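Local coordinates for CMP/dCMP-type deaminase domain-containing protein (Aspergillus oryzae RIB40, PDB 7DRY) that is the zinc-dependent Rib2 deaminase of riboflavin biosynthesis, probably removing an amino group from a pyrimidine intermediate of the pathway, at residues Arg22-Phe26 with Pro137-Val141; Val28-Ser34 with Asp45-Gly51. One frame throughout, in Å; residues are numbered along the deposited sequence.

Contact 1 (Arg22-Phe26 with Pro137-Val141)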
loop_
_atom_site.group_PDB
_atom_site.type_symbol
_atom_site.label_atom_id
_atom_site.label_comp_id
_atom_site.label_asym_id
_atom_site.label_seq_id
_atom_site.Cartn_x
_atom_site.Cartn_y
_atom_site.Cartn_z
ATOM N N ARG A 22 -13.433 9.093 -8.414
ATOM C CA ARG A 22 -13.132 10.345 -9.086
ATOM C C ARG A 22 -12.569 10.025 -10.461
ATOM O O ARG A 22 -12.053 8.925 -10.689
ATOM C CB ARG A 22 -12.106 11.159 -8.284
ATOM C CG ARG A 22 -12.589 11.605 -6.910
ATOM C CD ARG A 22 -13.459 12.850 -7.008
ATOM N NE ARG A 22 -13.828 13.368 -5.693
ATOM C CZ ARG A 22 -14.949 13.054 -5.050
ATOM N NH1 ARG A 22 -15.201 13.575 -3.856
ATOM N NH2 ARG A 22 -15.820 12.217 -5.602
ATOM N N PRO A 23 -12.659 10.963 -11.405
ATOM C CA PRO A 23 -12.144 10.687 -12.755
ATOM C C PRO A 23 -10.658 10.401 -12.804
ATOM O O PRO A 23 -10.194 9.785 -13.769
ATOM C CB PRO A 23 -12.490 11.964 -13.536
ATOM C CG PRO A 23 -13.605 12.586 -12.769
ATOM C CD PRO A 23 -13.354 12.260 -11.331
ATOM N N THR A 24 -9.886 10.824 -11.804
ATOM C CA THR A 24 -8.434 10.752 -11.904
ATOM C C THR A 24 -7.766 10.074 -10.715
ATOM O O THR A 24 -6.540 10.157 -10.588
ATOM C CB THR A 24 -7.845 12.153 -12.078
ATOM O OG1 THR A 24 -8.008 12.874 -10.853
ATOM C CG2 THR A 24 -8.558 12.896 -13.198
ATOM N N ASN A 25 -8.518 9.444 -9.830
ATOM C CA ASN A 25 -7.897 8.760 -8.707
ATOM C C ASN A 25 -7.858 7.253 -8.944
ATOM O O ASN A 25 -8.449 6.721 -9.885
ATOM C CB ASN A 25 -8.551 9.139 -7.371
ATOM C CG ASN A 25 -9.931 8.526 -7.179
ATOM O OD1 ASN A 25 -10.538 7.999 -8.117
ATOM N ND2 ASN A 25 -10.443 8.608 -5.951
ATOM N N PHE A 26 -7.094 6.575 -8.101
ATOM C CA PHE A 26 -6.991 5.122 -8.120
ATOM C C PHE A 26 -7.355 4.650 -6.725
ATOM O O PHE A 26 -6.625 4.914 -5.765
ATOM C CB PHE A 26 -5.578 4.688 -8.516
ATOM C CG PHE A 26 -5.305 4.827 -9.988
ATOM C CD1 PHE A 26 -5.030 6.067 -10.544
ATOM C CD2 PHE A 26 -5.344 3.720 -10.816
ATOM C CE1 PHE A 26 -4.794 6.200 -11.913
ATOM C CE2 PHE A 26 -5.108 3.840 -12.182
ATOM C CZ PHE A 26 -4.831 5.078 -12.728
ATOM N N PRO A 137 1.001 0.472 -10.566
ATOM C CA PRO A 137 0.794 1.423 -9.472
ATOM C C PRO A 137 -0.572 2.085 -9.564
ATOM O O PRO A 137 -1.229 2.087 -10.604
ATOM C CB PRO A 137 1.901 2.456 -9.701
ATOM C CG PRO A 137 2.106 2.435 -11.193
ATOM C CD PRO A 137 1.911 0.999 -11.603
ATOM N N GLY A 138 -0.981 2.675 -8.445
ATOM C CA GLY A 138 -2.215 3.432 -8.392
ATOM C C GLY A 138 -2.041 4.835 -8.924
ATOM O O GLY A 138 -2.342 5.814 -8.236
ATOM N N THR A 139 -1.530 4.936 -10.153
ATOM C CA THR A 139 -1.293 6.196 -10.841
ATOM C C THR A 139 -1.437 5.931 -12.327
ATOM O O THR A 139 -1.408 4.784 -12.776
ATOM C CB THR A 139 0.142 6.703 -10.655
ATOM O OG1 THR A 139 1.051 5.773 -11.261
ATOM C CG2 THR A 139 0.497 6.913 -9.194
ATOM N N PHE A 140 -1.569 7.011 -13.095
ATOM C CA PHE A 140 -1.581 6.861 -14.542
ATOM C C PHE A 140 -0.197 6.579 -15.113
ATOM O O PHE A 140 -0.101 6.199 -16.284
ATOM C CB PHE A 140 -2.155 8.118 -15.200
ATOM C CG PHE A 140 -3.643 8.279 -15.023
ATOM C CD1 PHE A 140 -4.532 7.400 -15.626
ATOM C CD2 PHE A 140 -4.151 9.326 -14.273
ATOM C CE1 PHE A 140 -5.904 7.566 -15.476
ATOM C CE2 PHE A 140 -5.520 9.489 -14.106
ATOM C CZ PHE A 140 -6.398 8.614 -14.716
ATOM N N VAL A 141 0.872 6.749 -14.332
ATOM C CA VAL A 141 2.207 6.600 -14.908
ATOM C C VAL A 141 2.480 5.144 -15.271
ATOM O O VAL A 141 3.152 4.855 -16.267
ATOM C CB VAL A 141 3.297 7.216 -14.003
ATOM C CG1 VAL A 141 2.941 8.657 -13.633
ATOM C CG2 VAL A 141 3.601 6.355 -12.777
HETATM O O HOH W 1 -3.542 5.511 -5.623
#

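Contact 2 (Val28-Ser34 with Asp45-Gly51)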
loop_
_atom_site.group_PDB
_atom_site.type_symbol
_atom_site.label_atom_id
_atom_site.label_comp_id
_atom_site.label_asym_id
_atom_site.label_seq_id
_atom_site.Cartn_x
_atom_site.Cartn_y
_atom_site.Cartn_z
ATOM N N VAL A 28 -7.582 2.509 -3.772
ATOM C CA VAL A 28 -6.679 1.488 -3.265
ATOM C C VAL A 28 -6.860 1.420 -1.753
ATOM O O VAL A 28 -7.249 2.401 -1.114
ATOM C CB VAL A 28 -5.221 1.840 -3.673
ATOM C CG1 VAL A 28 -4.199 0.896 -3.052
ATOM C CG2 VAL A 28 -5.071 1.819 -5.183
ATOM N N GLY A 29 -6.607 0.240 -1.188
ATOM C CA GLY A 29 -6.633 0.057 0.253
ATOM C C GLY A 29 -5.341 -0.584 0.721
ATOM O O GLY A 29 -4.704 -1.348 -0.008
ATOM N N ALA A 30 -4.961 -0.264 1.958
ATOM C CA ALA A 30 -3.706 -0.742 2.522
ATOM C C ALA A 30 -3.901 -1.115 3.982
ATOM O O ALA A 30 -4.621 -0.428 4.717
ATOM C CB ALA A 30 -2.619 0.336 2.444
ATOM N N ILE A 31 -3.232 -2.193 4.404
ATOM C CA ILE A 31 -3.277 -2.669 5.786
ATOM C C ILE A 31 -1.853 -2.974 6.216
ATOM O O ILE A 31 -1.144 -3.718 5.533
ATOM C CB ILE A 31 -4.153 -3.925 5.932
ATOM C CG1 ILE A 31 -5.617 -3.593 5.616
ATOM C CG2 ILE A 31 -4.054 -4.484 7.360
ATOM C CD1 ILE A 31 -6.530 -4.818 5.501
ATOM N N LEU A 32 -1.438 -2.397 7.334
ATOM C CA LEU A 32 -0.106 -2.610 7.885
ATOM C C LEU A 32 -0.215 -3.587 9.051
ATOM O O LEU A 32 -1.041 -3.390 9.951
ATOM C CB LEU A 32 0.474 -1.277 8.353
ATOM C CG LEU A 32 1.900 -1.322 8.910
ATOM C CD1 LEU A 32 2.880 -1.793 7.834
ATOM C CD2 LEU A 32 2.276 0.053 9.430
ATOM N N VAL A 33 0.590 -4.656 9.014
ATOM C CA VAL A 33 0.484 -5.782 9.938
ATOM C C VAL A 33 1.826 -5.988 10.633
ATOM O O VAL A 33 2.883 -5.851 10.006
ATOM C CB VAL A 33 0.102 -7.055 9.151
ATOM C CG1 VAL A 33 0.035 -8.280 10.059
ATOM C CG2 VAL A 33 -1.230 -6.849 8.415
ATOM N N SER A 34 1.784 -6.336 11.921
ATOM C CA SER A 34 2.954 -6.828 12.652
ATOM C C SER A 34 2.865 -8.347 12.736
ATOM O O SER A 34 1.880 -8.892 13.252
ATOM C CB SER A 34 3.040 -6.238 14.060
ATOM O OG SER A 34 4.026 -6.917 14.834
ATOM N N ASP A 45 -0.765 -12.437 13.975
ATOM C CA ASP A 45 -0.685 -11.143 13.310
ATOM C C ASP A 45 -1.410 -10.096 14.148
ATOM O O ASP A 45 -2.435 -10.380 14.774
ATOM C CB ASP A 45 -1.382 -11.202 11.947
ATOM C CG ASP A 45 -0.548 -11.862 10.857
ATOM O OD1 ASP A 45 0.610 -12.262 11.090
ATOM O OD2 ASP A 45 -1.088 -11.974 9.730
ATOM N N ARG A 46 -0.884 -8.878 14.151
ATOM C CA ARG A 46 -1.541 -7.742 14.785
ATOM C C ARG A 46 -1.690 -6.635 13.757
ATOM O O ARG A 46 -0.725 -6.292 13.067
ATOM C CB ARG A 46 -0.710 -7.226 15.964
ATOM C CG ARG A 46 -0.459 -8.276 17.050
ATOM C CD ARG A 46 0.705 -7.879 17.958
ATOM N NE ARG A 46 0.978 -8.886 18.982
ATOM C CZ ARG A 46 2.044 -8.868 19.774
ATOM N NH1 ARG A 46 2.937 -7.894 19.660
ATOM N NH2 ARG A 46 2.219 -9.822 20.677
ATOM N N ILE A 47 -2.892 -6.075 13.646
ATOM C CA ILE A 47 -3.080 -4.931 12.761
ATOM C C ILE A 47 -2.456 -3.700 13.397
ATOM O O ILE A 47 -2.679 -3.411 14.578
ATOM C CB ILE A 47 -4.565 -4.704 12.445
ATOM C CG1 ILE A 47 -5.188 -5.972 11.873
ATOM C CG2 ILE A 47 -4.722 -3.546 11.457
ATOM C CD1 ILE A 47 -4.452 -6.512 10.670
ATOM N N VAL A 48 -1.644 -2.990 12.621
ATOM C CA VAL A 48 -0.973 -1.785 13.074
ATOM C C VAL A 48 -1.660 -0.530 12.548
ATOM O O VAL A 48 -1.797 0.456 13.272
ATOM C CB VAL A 48 0.517 -1.833 12.666
ATOM C CG1 VAL A 48 1.240 -0.532 13.052
ATOM C CG2 VAL A 48 1.198 -3.029 13.307
ATOM N N SER A 49 -2.087 -0.538 11.288
ATOM C CA SER A 49 -2.838 0.591 10.751
ATOM C C SER A 49 -3.546 0.154 9.480
ATOM O O SER A 49 -3.276 -0.914 8.930
ATOM C CB SER A 49 -1.918 1.780 10.480
ATOM O OG SER A 49 -2.694 2.951 10.246
ATOM N N THR A 50 -4.469 1.006 9.017
ATOM C CA THR A 50 -5.147 0.818 7.736
ATOM C C THR A 50 -5.286 2.176 7.063
ATOM O O THR A 50 -5.212 3.214 7.719
ATOM C CB THR A 50 -6.561 0.206 7.881
ATOM O OG1 THR A 50 -7.463 1.181 8.439
ATOM C CG2 THR A 50 -6.551 -1.033 8.772
ATOM N N GLY A 51 -5.513 2.162 5.748
ATOM C CA GLY A 51 -5.824 3.401 5.046
ATOM C C GLY A 51 -6.334 3.118 3.651
ATOM O O GLY A 51 -6.240 2.001 3.138
#

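Contact 1 (Arg22-Phe26 with Pro137-Val141)
F26 turns the CE1-CZ edge of its ring into a face of F140, an edge-to-face (T-shaped) pair with centroids 5.0 Å apart and planes at 76°. CE1 of F26 stands over the middle of the F140 ring, and the closest atoms of the two side chains are F26 CZ and F140 CD1, at 3.7 Å. While its edge is used in this way, one face of F26 lies against the backbone of G138 and T139: T139 N sits 3.6 Å above the ring centre, and F26 CG is 3.4 Å from G138 C. Chi1 of -76° places CG of F26 beside its own backbone N, and chi2 of 78° sets the ring broadside to these peptide groups. G138 is the centre of an inverse gamma turn, with a weak bond from T139 N to P137 O; just beyond it, T139 OG1 accepts from V141 N in an ST turn. The contact joins the loop between helix 5-16 and strand 29-36 to the loop between strand 127-132 and helix 145-152. F140 reaches back over the other segment, its CE2 3.7 Å from T24 O, and P23 O lies near the plane of the ring, at its edge. No direct hydrogen bond joins the two segments, which run roughly antiparallel; one water donates to both F26 O, at 3.1 Å, and G138 O, at 2.9 Å. H175 adds a third ring, meeting F26 edge-to-face and also touching F140, and its NE2 is hydrogen-bonded to N25 O. E181 of helix 178-187 packs against both phenylalanines.

Contact 2 (Val28-Ser34 with Asp45-Gly51)
L32 O receives two backbone N-H groups, from V48 N at 2.8 Å and, more weakly, from S49 N at 3.3 Å. V48 and S49 thus both face L32 in a classic beta bulge, which shifts the register by one residue between L32 and V33. Regular antiparallel pairing continues beyond it: A30 and G51 exchange two bonds, as do S34 and R46. The bulge puts V48 against L32 and S34, its CG1 meeting L32 CD2 at 3.8 Å and its CG2 lying 3.8 Å from S34 CB. This hairpin lies at one edge of the five-stranded mixed sheet of the cytidine deaminase (CDA) fold, with strand 46-52 outermost. On the face of I31, V33 and T50, I47 folds its CD1 back between I31 CG2 and V33 CG2, 3.9 Å from each; chi1 of -55° and chi2 of -54° bend it there. V33 CG1 also touches D45 CG at 3.7 Å. Helix 5-16 packs on this face, and its Y8 is hydrogen-bonded to D45 OD2, which also forms a salt bridge with R35. Helix 62-73 lies on the face of L32 and S49, with S49 OG hydrogen-bonded to C66 O; S34 OG is hydrogen-bonded to R91 NE of strand 91-97.

In the fold
Contacts 1 and 2 have centres 21 Å apart, on opposite sides of the chain's centre, yet their first segments adjoin in sequence: 22-26 lies in the loop that leads into strand 29-36. The zinc ion, held by H61, C102 and C112, relates to both. In contact 1 the T139 side chain comes within about 5 Å of the metal and about 4 Å of a bound sulfate, so the loop 137-141 borders the zinc site. In contact 2, the V28 side chain lies about 7 Å from the zinc and about 4 Å from the side chain of E63. T53 bridges the two first segments, its OG1 hydrogen-bonded to both F26 O and V28 N.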